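PDB 4U49: pectate lyase from Pectobacterium carotovorum, which catalyses the calcium-dependent eliminative cleavage of polygalacturonate and probably also acts, in an endo manner, on highly methylated pectins. Local coordinates for residues P309-E314 with Y328-D333; K227-N232 with R267-I272; N287-D292 with E314-E319. All blocks are in the same frame, centred on the assembly; numbering follows the deposited sequence.

Contact 1: residues P309-E314 with Y328-D333; sequences PPVCEE and YGEFWD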
loop_
_atom_site.group_PDB
_atom_site.type_symbol
_atom_site.label_atom_id
_atom_site.label_comp_id
_atom_site.label_asym_id
_atom_site.label_seq_id
_atom_site.Cartn_x
_atom_site.Cartn_y
_atom_site.Cartn_z
ATOM N N PRO A 309 2.514 -14.976 -9.244
ATOM C CA PRO A 309 1.956 -14.200 -10.353
ATOM C C PRO A 309 3.040 -13.601 -11.241
ATOM O O PRO A 309 4.200 -13.545 -10.827
ATOM C CB PRO A 309 1.185 -13.096 -9.634
ATOM C CG PRO A 309 2.025 -12.832 -8.425
ATOM C CD PRO A 309 2.600 -14.172 -8.012
ATOM N N PRO A 310 2.672 -13.163 -12.454
ATOM C CA PRO A 310 3.622 -12.358 -13.226
ATOM C C PRO A 310 3.928 -11.068 -12.480
ATOM O O PRO A 310 3.022 -10.461 -11.902
ATOM C CB PRO A 310 2.879 -12.084 -14.540
ATOM C CG PRO A 310 1.435 -12.278 -14.210
ATOM C CD PRO A 310 1.403 -13.360 -13.172
ATOM N N VAL A 311 5.191 -10.664 -12.475
ATOM C CA VAL A 311 5.596 -9.482 -11.730
ATOM C C VAL A 311 5.503 -8.226 -12.595
ATOM O O VAL A 311 4.621 -7.392 -12.389
ATOM C CB VAL A 311 7.019 -9.641 -11.175
ATOM C CG1 VAL A 311 7.462 -8.371 -10.482
ATOM C CG2 VAL A 311 7.070 -10.818 -10.213
ATOM N N CYS A 312 6.401 -8.088 -13.565
ATOM C CA CYS A 312 6.355 -6.949 -14.476
ATOM C C CYS A 312 6.016 -7.429 -15.877
ATOM O O CYS A 312 6.749 -8.220 -16.466
ATOM C CB CYS A 312 7.683 -6.192 -14.482
ATOM S SG CYS A 312 7.661 -4.654 -15.440
ATOM N N GLU A 313 4.889 -6.954 -16.395
ATOM C CA GLU A 313 4.448 -7.315 -17.732
ATOM C C GLU A 313 4.470 -6.102 -18.648
ATOM O O GLU A 313 4.034 -5.016 -18.269
ATOM C CB GLU A 313 3.046 -7.922 -17.690
ATOM C CG GLU A 313 2.982 -9.301 -17.043
ATOM C CD GLU A 313 1.567 -9.842 -16.981
ATOM O OE1 GLU A 313 0.711 -9.199 -16.333
ATOM O OE2 GLU A 313 1.307 -10.905 -17.585
ATOM N N GLU A 314 4.988 -6.295 -19.854
ATOM C CA GLU A 314 5.083 -5.215 -20.822
ATOM C C GLU A 314 3.939 -5.298 -21.821
ATOM O O GLU A 314 3.573 -6.384 -22.267
ATOM C CB GLU A 314 6.433 -5.257 -21.541
ATOM C CG GLU A 314 7.613 -4.973 -20.617
ATOM C CD GLU A 314 8.952 -4.992 -21.328
ATOM O OE1 GLU A 314 9.970 -4.735 -20.652
ATOM O OE2 GLU A 314 8.992 -5.252 -22.550
ATOM N N TYR A 328 2.871 -8.225 -24.234
ATOM C CA TYR A 328 4.106 -8.857 -24.693
ATOM C C TYR A 328 4.519 -9.999 -23.774
ATOM O O TYR A 328 5.184 -10.939 -24.206
ATOM C CB TYR A 328 5.252 -7.846 -24.783
ATOM C CG TYR A 328 5.095 -6.775 -25.840
ATOM C CD1 TYR A 328 5.026 -5.435 -25.487
ATOM C CD2 TYR A 328 5.027 -7.102 -27.194
ATOM C CE1 TYR A 328 4.892 -4.450 -26.441
ATOM C CE2 TYR A 328 4.893 -6.116 -28.160
ATOM C CZ TYR A 328 4.829 -4.792 -27.774
ATOM O OH TYR A 328 4.693 -3.795 -28.712
ATOM N N GLY A 329 4.139 -9.904 -22.504
ATOM C CA GLY A 329 4.461 -10.934 -21.533
ATOM C C GLY A 329 5.239 -10.403 -20.345
ATOM O O GLY A 329 5.323 -9.194 -20.139
ATOM N N GLU A 330 5.801 -11.314 -19.558
ATOM C CA GLU A 330 6.569 -10.941 -18.375
ATOM C C GLU A 330 8.038 -10.733 -18.722
ATOM O O GLU A 330 8.622 -11.514 -19.474
ATOM C CB GLU A 330 6.434 -12.007 -17.289
ATOM C CG GLU A 330 7.137 -11.658 -15.990
ATOM C CD GLU A 330 6.943 -12.715 -14.922
ATOM O OE1 GLU A 330 6.750 -13.896 -15.282
ATOM O OE2 GLU A 330 6.974 -12.364 -13.724
ATOM N N PHE A 331 8.635 -9.681 -18.169
ATOM C CA PHE A 331 10.021 -9.353 -18.474
ATOM C C PHE A 331 10.822 -8.975 -17.237
ATOM O O PHE A 331 10.272 -8.485 -16.248
ATOM C CB PHE A 331 10.085 -8.216 -19.492
ATOM C CG PHE A 331 9.581 -8.600 -20.850
ATOM C CD1 PHE A 331 10.447 -9.101 -21.806
ATOM C CD2 PHE A 331 8.241 -8.466 -21.166
ATOM C CE1 PHE A 331 9.984 -9.457 -23.054
ATOM C CE2 PHE A 331 7.773 -8.825 -22.410
ATOM C CZ PHE A 331 8.647 -9.319 -23.356
ATOM N N TRP A 332 12.129 -9.212 -17.320
ATOM C CA TRP A 332 13.073 -8.888 -16.259
ATOM C C TRP A 332 14.254 -8.112 -16.828
ATOM O O TRP A 332 14.687 -8.376 -17.951
ATOM C CB TRP A 332 13.581 -10.160 -15.572
ATOM C CG TRP A 332 12.499 -11.089 -15.129
ATOM C CD1 TRP A 332 11.880 -12.046 -15.882
ATOM C CD2 TRP A 332 11.911 -11.162 -13.827
ATOM N NE1 TRP A 332 10.939 -12.705 -15.129
ATOM C CE2 TRP A 332 10.940 -12.182 -13.862
ATOM C CE3 TRP A 332 12.109 -10.461 -12.632
ATOM C CZ2 TRP A 332 10.169 -12.520 -12.752
ATOM C CZ3 TRP A 332 11.343 -10.801 -11.528
ATOM C CH2 TRP A 332 10.384 -11.821 -11.598
ATOM N N ASP A 333 14.767 -7.160 -16.052
ATOM C CA ASP A 333 15.974 -6.413 -16.411
ATOM C C ASP A 333 15.896 -5.746 -17.785
ATOM O O ASP A 333 16.854 -5.788 -18.559
ATOM C CB ASP A 333 17.194 -7.334 -16.352
ATOM C CG ASP A 333 17.401 -7.932 -14.976
ATOM O OD1 ASP A 333 17.433 -7.162 -13.993
ATOM O OD2 ASP A 333 17.507 -9.171 -14.875
HETATM O O HOH W 1 6.657 -13.968 -11.890
HETATM O O HOH W 2 8.815 -9.606 -13.897
#
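Glu314 and the pair Tyr328 and Gly329 form a classic beta bulge in the antiparallel hairpin of strands 312-315 and 327-330, at the edge of one sheet of the pectate lyase beta-helix. Glu314 N donates to Gly329 O at 2.9 Å, and Tyr328 N donates to Glu314 O at 2.8 Å. Two residues along, Phe331 N donates to Cys312 O. Glu313 and Glu330 are a non-hydrogen-bonded pair, with CA atoms 4.2 Å apart.

The Glu330 chain runs extended, its CG anti to the backbone N (chi1 -177°). This brings the carboxylate past the end of the paired strands to the loop at Pro310 and Val311. There OE2 accepts from Val311 N at 2.8 Å, met from above the carboxylate plane.

Side chains add further contacts. The Glu314 carboxylate lies stacked on a face of the Phe331 ring, their planes 17° apart, with OE2 offset toward the rim. Val311 CG2 packs against Trp332 CH2 at 3.7 Å.

A water bridges Pro309 O and Glu330 OE2. Farther out, Arg288 and Thr334 bind the two oxygens of Glu314. The hairpin is tied to the C-terminal part of the chain by the disulfide from Cys312 SG to Cys337 SG.

Contact 2: residues K227-N232 with R267-I272; sequences KVLQQN and RNLTII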
loop_
_atom_site.group_PDB
_atom_site.type_symbol
_atom_site.label_atom_id
_atom_site.label_comp_id
_atom_site.label_asym_id
_atom_site.label_seq_id
_atom_site.Cartn_x
_atom_site.Cartn_y
_atom_site.Cartn_z
ATOM N N LYS A 227 -8.243 -3.709 -8.655
ATOM C CA LYS A 227 -6.951 -3.048 -8.762
ATOM C C LYS A 227 -6.693 -2.171 -7.543
ATOM O O LYS A 227 -7.601 -1.522 -7.022
ATOM C CB LYS A 227 -6.870 -2.221 -10.048
ATOM C CG LYS A 227 -7.826 -1.047 -10.095
ATOM C CD LYS A 227 -8.436 -0.874 -11.473
ATOM C CE LYS A 227 -9.165 0.458 -11.577
ATOM N NZ LYS A 227 -10.114 0.667 -10.440
ATOM N N VAL A 228 -5.447 -2.161 -7.087
ATOM C CA VAL A 228 -5.091 -1.456 -5.865
ATOM C C VAL A 228 -4.738 0.003 -6.128
ATOM O O VAL A 228 -5.234 0.904 -5.449
ATOM C CB VAL A 228 -3.899 -2.132 -5.169
ATOM C CG1 VAL A 228 -3.584 -1.432 -3.854
ATOM C CG2 VAL A 228 -4.185 -3.610 -4.950
ATOM N N LEU A 229 -3.878 0.225 -7.115
ATOM C CA LEU A 229 -3.323 1.551 -7.372
ATOM C C LEU A 229 -3.747 2.073 -8.736
ATOM O O LEU A 229 -3.847 1.322 -9.686
ATOM C CB LEU A 229 -1.806 1.516 -7.293
ATOM C CG LEU A 229 -1.242 1.085 -5.949
ATOM C CD1 LEU A 229 0.273 1.034 -5.979
ATOM C CD2 LEU A 229 -1.731 2.010 -4.841
ATOM N N GLN A 230 -4.000 3.363 -8.844
ATOM C CA GLN A 230 -4.576 3.896 -10.054
ATOM C C GLN A 230 -3.783 5.163 -10.327
ATOM O O GLN A 230 -3.443 5.901 -9.391
ATOM C CB GLN A 230 -6.073 4.028 -9.766
ATOM C CG GLN A 230 -7.138 4.246 -10.800
ATOM C CD GLN A 230 -6.800 3.813 -12.187
ATOM O OE1 GLN A 230 -6.517 2.611 -12.453
ATOM N NE2 GLN A 230 -7.110 4.721 -13.126
ATOM N N GLN A 231 -3.398 5.345 -11.588
ATOM C CA GLN A 231 -2.415 6.367 -11.959
ATOM C C GLN A 231 -2.572 6.786 -13.421
ATOM O O GLN A 231 -1.900 6.258 -14.312
ATOM C CB GLN A 231 -0.983 5.860 -11.733
ATOM C CG GLN A 231 0.105 6.919 -11.875
ATOM C CD GLN A 231 1.509 6.381 -11.589
ATOM O OE1 GLN A 231 1.689 5.525 -10.723
ATOM N NE2 GLN A 231 2.507 6.876 -12.330
ATOM N N ASN A 232 -3.466 7.731 -13.672
ATOM C CA ASN A 232 -3.821 8.092 -15.035
ATOM C C ASN A 232 -2.957 9.208 -15.603
ATOM O O ASN A 232 -2.793 9.312 -16.820
ATOM C CB ASN A 232 -5.296 8.484 -15.082
ATOM C CG ASN A 232 -6.213 7.275 -15.137
ATOM O OD1 ASN A 232 -7.082 7.100 -14.282
ATOM N ND2 ASN A 232 -6.009 6.422 -16.142
ATOM N N ARG A 267 4.379 6.625 -17.273
ATOM C CA ARG A 267 3.773 6.453 -15.963
ATOM C C ARG A 267 4.676 5.514 -15.179
ATOM O O ARG A 267 4.911 4.380 -15.598
ATOM C CB ARG A 267 2.357 5.887 -16.065
ATOM C CG ARG A 267 1.398 6.725 -16.894
ATOM C CD ARG A 267 -0.010 6.166 -16.787
ATOM N NE ARG A 267 -0.969 6.926 -17.581
ATOM C CZ ARG A 267 -1.461 6.511 -18.742
ATOM N NH1 ARG A 267 -1.086 5.337 -19.234
ATOM N NH2 ARG A 267 -2.333 7.261 -19.405
ATOM N N ASN A 268 5.196 5.982 -14.050
ATOM C CA ASN A 268 6.230 5.234 -13.346
ATOM C C ASN A 268 5.788 4.665 -12.005
ATOM O O ASN A 268 5.019 5.285 -11.271
ATOM C CB ASN A 268 7.460 6.120 -13.143
ATOM C CG ASN A 268 8.071 6.566 -14.452
ATOM O OD1 ASN A 268 8.132 5.801 -15.413
ATOM N ND2 ASN A 268 8.520 7.814 -14.499
ATOM N N LEU A 269 6.287 3.473 -11.705
ATOM C CA LEU A 269 6.040 2.809 -10.431
ATOM C C LEU A 269 7.356 2.362 -9.819
ATOM O O LEU A 269 8.189 1.768 -10.499
ATOM C CB LEU A 269 5.123 1.597 -10.612
ATOM C CG LEU A 269 4.922 0.722 -9.367
ATOM C CD1 LEU A 269 3.977 1.389 -8.378
ATOM C CD2 LEU A 269 4.426 -0.677 -9.728
ATOM N N THR A 270 7.548 2.648 -8.538
ATOM C CA THR A 270 8.691 2.091 -7.832
ATOM C C THR A 270 8.231 1.365 -6.579
ATOM O O THR A 270 7.639 1.963 -5.681
ATOM C CB THR A 270 9.719 3.168 -7.450
ATOM O OG1 THR A 270 10.198 3.814 -8.637
ATOM C CG2 THR A 270 10.893 2.537 -6.719
ATOM N N ILE A 271 8.488 0.065 -6.533
ATOM C CA ILE A 271 8.221 -0.706 -5.332
ATOM C C ILE A 271 9.529 -0.861 -4.578
ATOM O O ILE A 271 10.378 -1.660 -4.962
ATOM C CB ILE A 271 7.634 -2.096 -5.638
ATOM C CG1 ILE A 271 6.317 -1.979 -6.406
ATOM C CG2 ILE A 271 7.423 -2.877 -4.347
ATOM C CD1 ILE A 271 5.723 -3.322 -6.773
ATOM N N ILE A 272 9.702 -0.073 -3.524
ATOM C CA ILE A 272 10.902 -0.180 -2.702
ATOM C C ILE A 272 10.807 -1.436 -1.835
ATOM O O ILE A 272 11.763 -2.205 -1.726
ATOM C CB ILE A 272 11.102 1.071 -1.828
ATOM C CG1 ILE A 272 11.209 2.316 -2.718
ATOM C CG2 ILE A 272 12.342 0.917 -0.956
ATOM C CD1 ILE A 272 11.580 3.588 -1.975
#
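Gln231 and Arg267 reach past each other in opposite senses, and each side chain finds backbone on the other segment. The Gln231 chain is fully extended, with CG anti to the backbone N (chi1 -171°) and chi2 178°. This carries the amide to Asn268, where NE2 donates to the carbonyl O at 3.2 Å. The acceptor lies in the amide plane, but the donor is tilted 33° from the carbonyl plane of Asn268. Ser236 also binds NE2, while Thr238 and Trp254 bind OE1. The buried amide thus has partners at both ends, which fixes its rotation.

Arg267 is extended from CG to NE and runs back toward 231-232. Its CD packs against Gln231 O at 3.1 Å. Its NE donates to Asn232 O at 3.1 Å, and NH2 adds a weak bond to the same oxygen. That oxygen sits at the guanidinium edge, whereas NE stands above the carbonyl plane. Ser256 also binds NH1, and Asn263 binds NH2.

Deeper in, Leu229 CD1 and Leu269 CD1 meet loosely at 4.4 Å, both leucines also touching Trp254. The two segments share no backbone bond. Strands 229-230 and 267-271 belong to different sheets, and their side chains meet in the interior of the right-handed parallel beta-helix of this lyase family.

Contact 3: residues N287-D292 with E314-E319; sequences NRNFGD and EFNGVE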
loop_
_atom_site.group_PDB
_atom_site.type_symbol
_atom_site.label_atom_id
_atom_site.label_comp_id
_atom_site.label_asym_id
_atom_site.label_seq_id
_atom_site.Cartn_x
_atom_site.Cartn_y
_atom_site.Cartn_z
ATOM N N ASN A 287 3.423 0.140 -20.215
ATOM C CA ASN A 287 3.426 0.352 -21.658
ATOM C C ASN A 287 4.838 0.577 -22.172
ATOM O O ASN A 287 5.442 1.617 -21.907
ATOM C CB ASN A 287 2.543 1.540 -22.034
ATOM C CG ASN A 287 1.078 1.279 -21.764
ATOM O OD1 ASN A 287 0.571 0.193 -22.049
ATOM N ND2 ASN A 287 0.390 2.269 -21.203
ATOM N N ARG A 288 5.352 -0.401 -22.911
ATOM C CA ARG A 288 6.723 -0.364 -23.414
ATOM C C ARG A 288 7.005 0.872 -24.264
ATOM O O ARG A 288 8.061 1.494 -24.140
ATOM C CB ARG A 288 7.019 -1.627 -24.229
ATOM C CG ARG A 288 8.397 -1.645 -24.883
ATOM C CD ARG A 288 8.512 -2.782 -25.890
ATOM N NE ARG A 288 8.493 -4.093 -25.245
ATOM C CZ ARG A 288 8.402 -5.245 -25.902
ATOM N NH1 ARG A 288 8.314 -5.250 -27.227
ATOM N NH2 ARG A 288 8.392 -6.393 -25.237
ATOM N N ASN A 289 6.050 1.230 -25.116
ATOM C CA ASN A 289 6.250 2.311 -26.071
ATOM C C ASN A 289 6.105 3.709 -25.469
ATOM O O ASN A 289 6.593 4.685 -26.041
ATOM C CB ASN A 289 5.280 2.159 -27.250
ATOM C CG ASN A 289 3.826 2.067 -26.813
ATOM O OD1 ASN A 289 3.491 1.371 -25.853
ATOM N ND2 ASN A 289 2.953 2.772 -27.523
ATOM N N PHE A 290 5.447 3.811 -24.319
ATOM C CA PHE A 290 5.216 5.113 -23.704
ATOM C C PHE A 290 6.247 5.420 -22.619
ATOM O O PHE A 290 6.148 6.430 -21.928
ATOM C CB PHE A 290 3.797 5.192 -23.131
ATOM C CG PHE A 290 2.720 5.284 -24.184
ATOM C CD1 PHE A 290 2.970 5.908 -25.396
ATOM C CD2 PHE A 290 1.464 4.742 -23.964
ATOM C CE1 PHE A 290 1.987 5.994 -26.367
ATOM C CE2 PHE A 290 0.474 4.826 -24.929
ATOM C CZ PHE A 290 0.737 5.454 -26.132
ATOM N N GLY A 291 7.236 4.544 -22.476
ATOM C CA GLY A 291 8.366 4.814 -21.603
ATOM C C GLY A 291 8.150 4.513 -20.132
ATOM O O GLY A 291 8.999 4.852 -19.306
ATOM N N ASP A 292 7.026 3.881 -19.805
ATOM C CA ASP A 292 6.728 3.487 -18.428
ATOM C C ASP A 292 7.847 2.672 -17.807
ATOM O O ASP A 292 8.369 1.750 -18.431
ATOM C CB ASP A 292 5.452 2.649 -18.353
ATOM C CG ASP A 292 4.237 3.369 -18.871
ATOM O OD1 ASP A 292 4.304 4.589 -19.123
ATOM O OD2 ASP A 292 3.202 2.694 -19.015
ATOM N N GLU A 314 4.988 -6.295 -19.854
ATOM C CA GLU A 314 5.083 -5.215 -20.822
ATOM C C GLU A 314 3.939 -5.298 -21.821
ATOM O O GLU A 314 3.573 -6.384 -22.267
ATOM C CB GLU A 314 6.433 -5.257 -21.541
ATOM C CG GLU A 314 7.613 -4.973 -20.617
ATOM C CD GLU A 314 8.952 -4.992 -21.328
ATOM O OE1 GLU A 314 9.970 -4.735 -20.652
ATOM O OE2 GLU A 314 8.992 -5.252 -22.550
ATOM N N PHE A 315 3.379 -4.141 -22.153
ATOM C CA PHE A 315 2.258 -4.039 -23.084
ATOM C C PHE A 315 2.564 -3.022 -24.177
ATOM O O PHE A 315 3.478 -2.208 -24.042
ATOM C CB PHE A 315 0.974 -3.619 -22.359
ATOM C CG PHE A 315 0.484 -4.613 -21.344
ATOM C CD1 PHE A 315 -0.560 -5.473 -21.645
ATOM C CD2 PHE A 315 1.053 -4.672 -20.082
ATOM C CE1 PHE A 315 -1.021 -6.379 -20.710
ATOM C CE2 PHE A 315 0.600 -5.578 -19.144
ATOM C CZ PHE A 315 -0.437 -6.435 -19.459
ATOM N N ASN A 316 1.791 -3.066 -25.256
ATOM C CA ASN A 316 1.793 -1.985 -26.230
ATOM C C ASN A 316 0.625 -1.053 -25.936
ATOM O O ASN A 316 -0.536 -1.454 -26.018
ATOM C CB ASN A 316 1.703 -2.527 -27.658
ATOM C CG ASN A 316 1.779 -1.430 -28.703
ATOM O OD1 ASN A 316 0.858 -1.249 -29.506
ATOM N ND2 ASN A 316 2.876 -0.683 -28.694
ATOM N N GLY A 317 0.933 0.186 -25.569
ATOM C CA GLY A 317 -0.096 1.150 -25.227
ATOM C C GLY A 317 -0.673 1.802 -26.468
ATOM O O GLY A 317 0.064 2.176 -27.377
ATOM N N VAL A 318 -1.994 1.933 -26.509
ATOM C CA VAL A 318 -2.656 2.537 -27.660
ATOM C C VAL A 318 -3.636 3.626 -27.245
ATOM O O VAL A 318 -4.031 3.717 -26.082
ATOM C CB VAL A 318 -3.414 1.486 -28.502
ATOM C CG1 VAL A 318 -2.460 0.423 -29.021
ATOM C CG2 VAL A 318 -4.540 0.856 -27.692
ATOM N N GLU A 319 -4.013 4.459 -28.209
ATOM C CA GLU A 319 -5.070 5.439 -28.014
ATOM C C GLU A 319 -6.421 4.740 -28.088
ATOM O O GLU A 319 -6.602 3.826 -28.894
ATOM C CB GLU A 319 -4.979 6.549 -29.066
ATOM C CG GLU A 319 -6.090 7.581 -28.986
ATOM C CD GLU A 319 -5.985 8.452 -27.750
ATOM O OE1 GLU A 319 -4.875 8.549 -27.185
ATOM O OE2 GLU A 319 -7.010 9.036 -27.338
#
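Glu314 and Arg288 form a salt bridge where strand 312-315 runs parallel to the end of strand 282-287, in a mixed sheet of the beta-helix. Arg288 comes side-on: NE and NH2 both donate to Glu314 OE2, each at 3.0 Å. The oxygen lies in the guanidinium plane, and the carboxylate is turned 83° from that plane. Thr334 holds the other oxygen, OE1. A bend at chi3 (-68°) brings the guanidinium round to OE2, and its double grip limits rotation of the group.

Phe315 pairs in parallel with Asn287. Its O accepts from Arg288 N at 2.8 Å, and the CA of Asn287 makes a longer contact with the same oxygen. Next comes Asn316, whose ND2 packs against the Asn289 amide, the two amide planes moderately inclined.

Gly317 is buried. Its CA packs against Asn287 OD1. That OD1 is also bonded to Arg255, and Asn287 ND2 to the carbonyl O of Cys257. Phe290 CE2 comes within 3.6 Å of Gly317 C, leaving little room beside the glycine. Asn289 adopts chi1 55°, with CG between the backbone N and the carbonyl carbon, and this turns its amide toward both polar atoms of Gly317. OD1 accepts from Gly317 N at 2.8 Å. Asn289 ND2 donates in return to Gly317 O at 3.0 Å, in the carbonyl plane and on a lone pair.

In the fold
Contacts 1 and 3 share Glu314 and strand 312-315, one on each flank of that strand. Their centres are 13 Å apart and they touch: Arg288 of contact 3 makes a cation-pi interaction with Tyr328 of contact 1 and also packs on Phe331. Contact 2 lies nearer the centre of the chain, its centre about 14 Å from that of contact 3. Asp292 joins these two, its OD1 meeting Arg267 N at 2.8 Å. Contacts 1 and 2 do not touch, their nearest atoms being about 7 Å apart. Contact 2 is nearest the calcium site: the side chain of Ile195, a calcium-binding residue, is about 8 Å from that of Leu229. This chain holds no calcium.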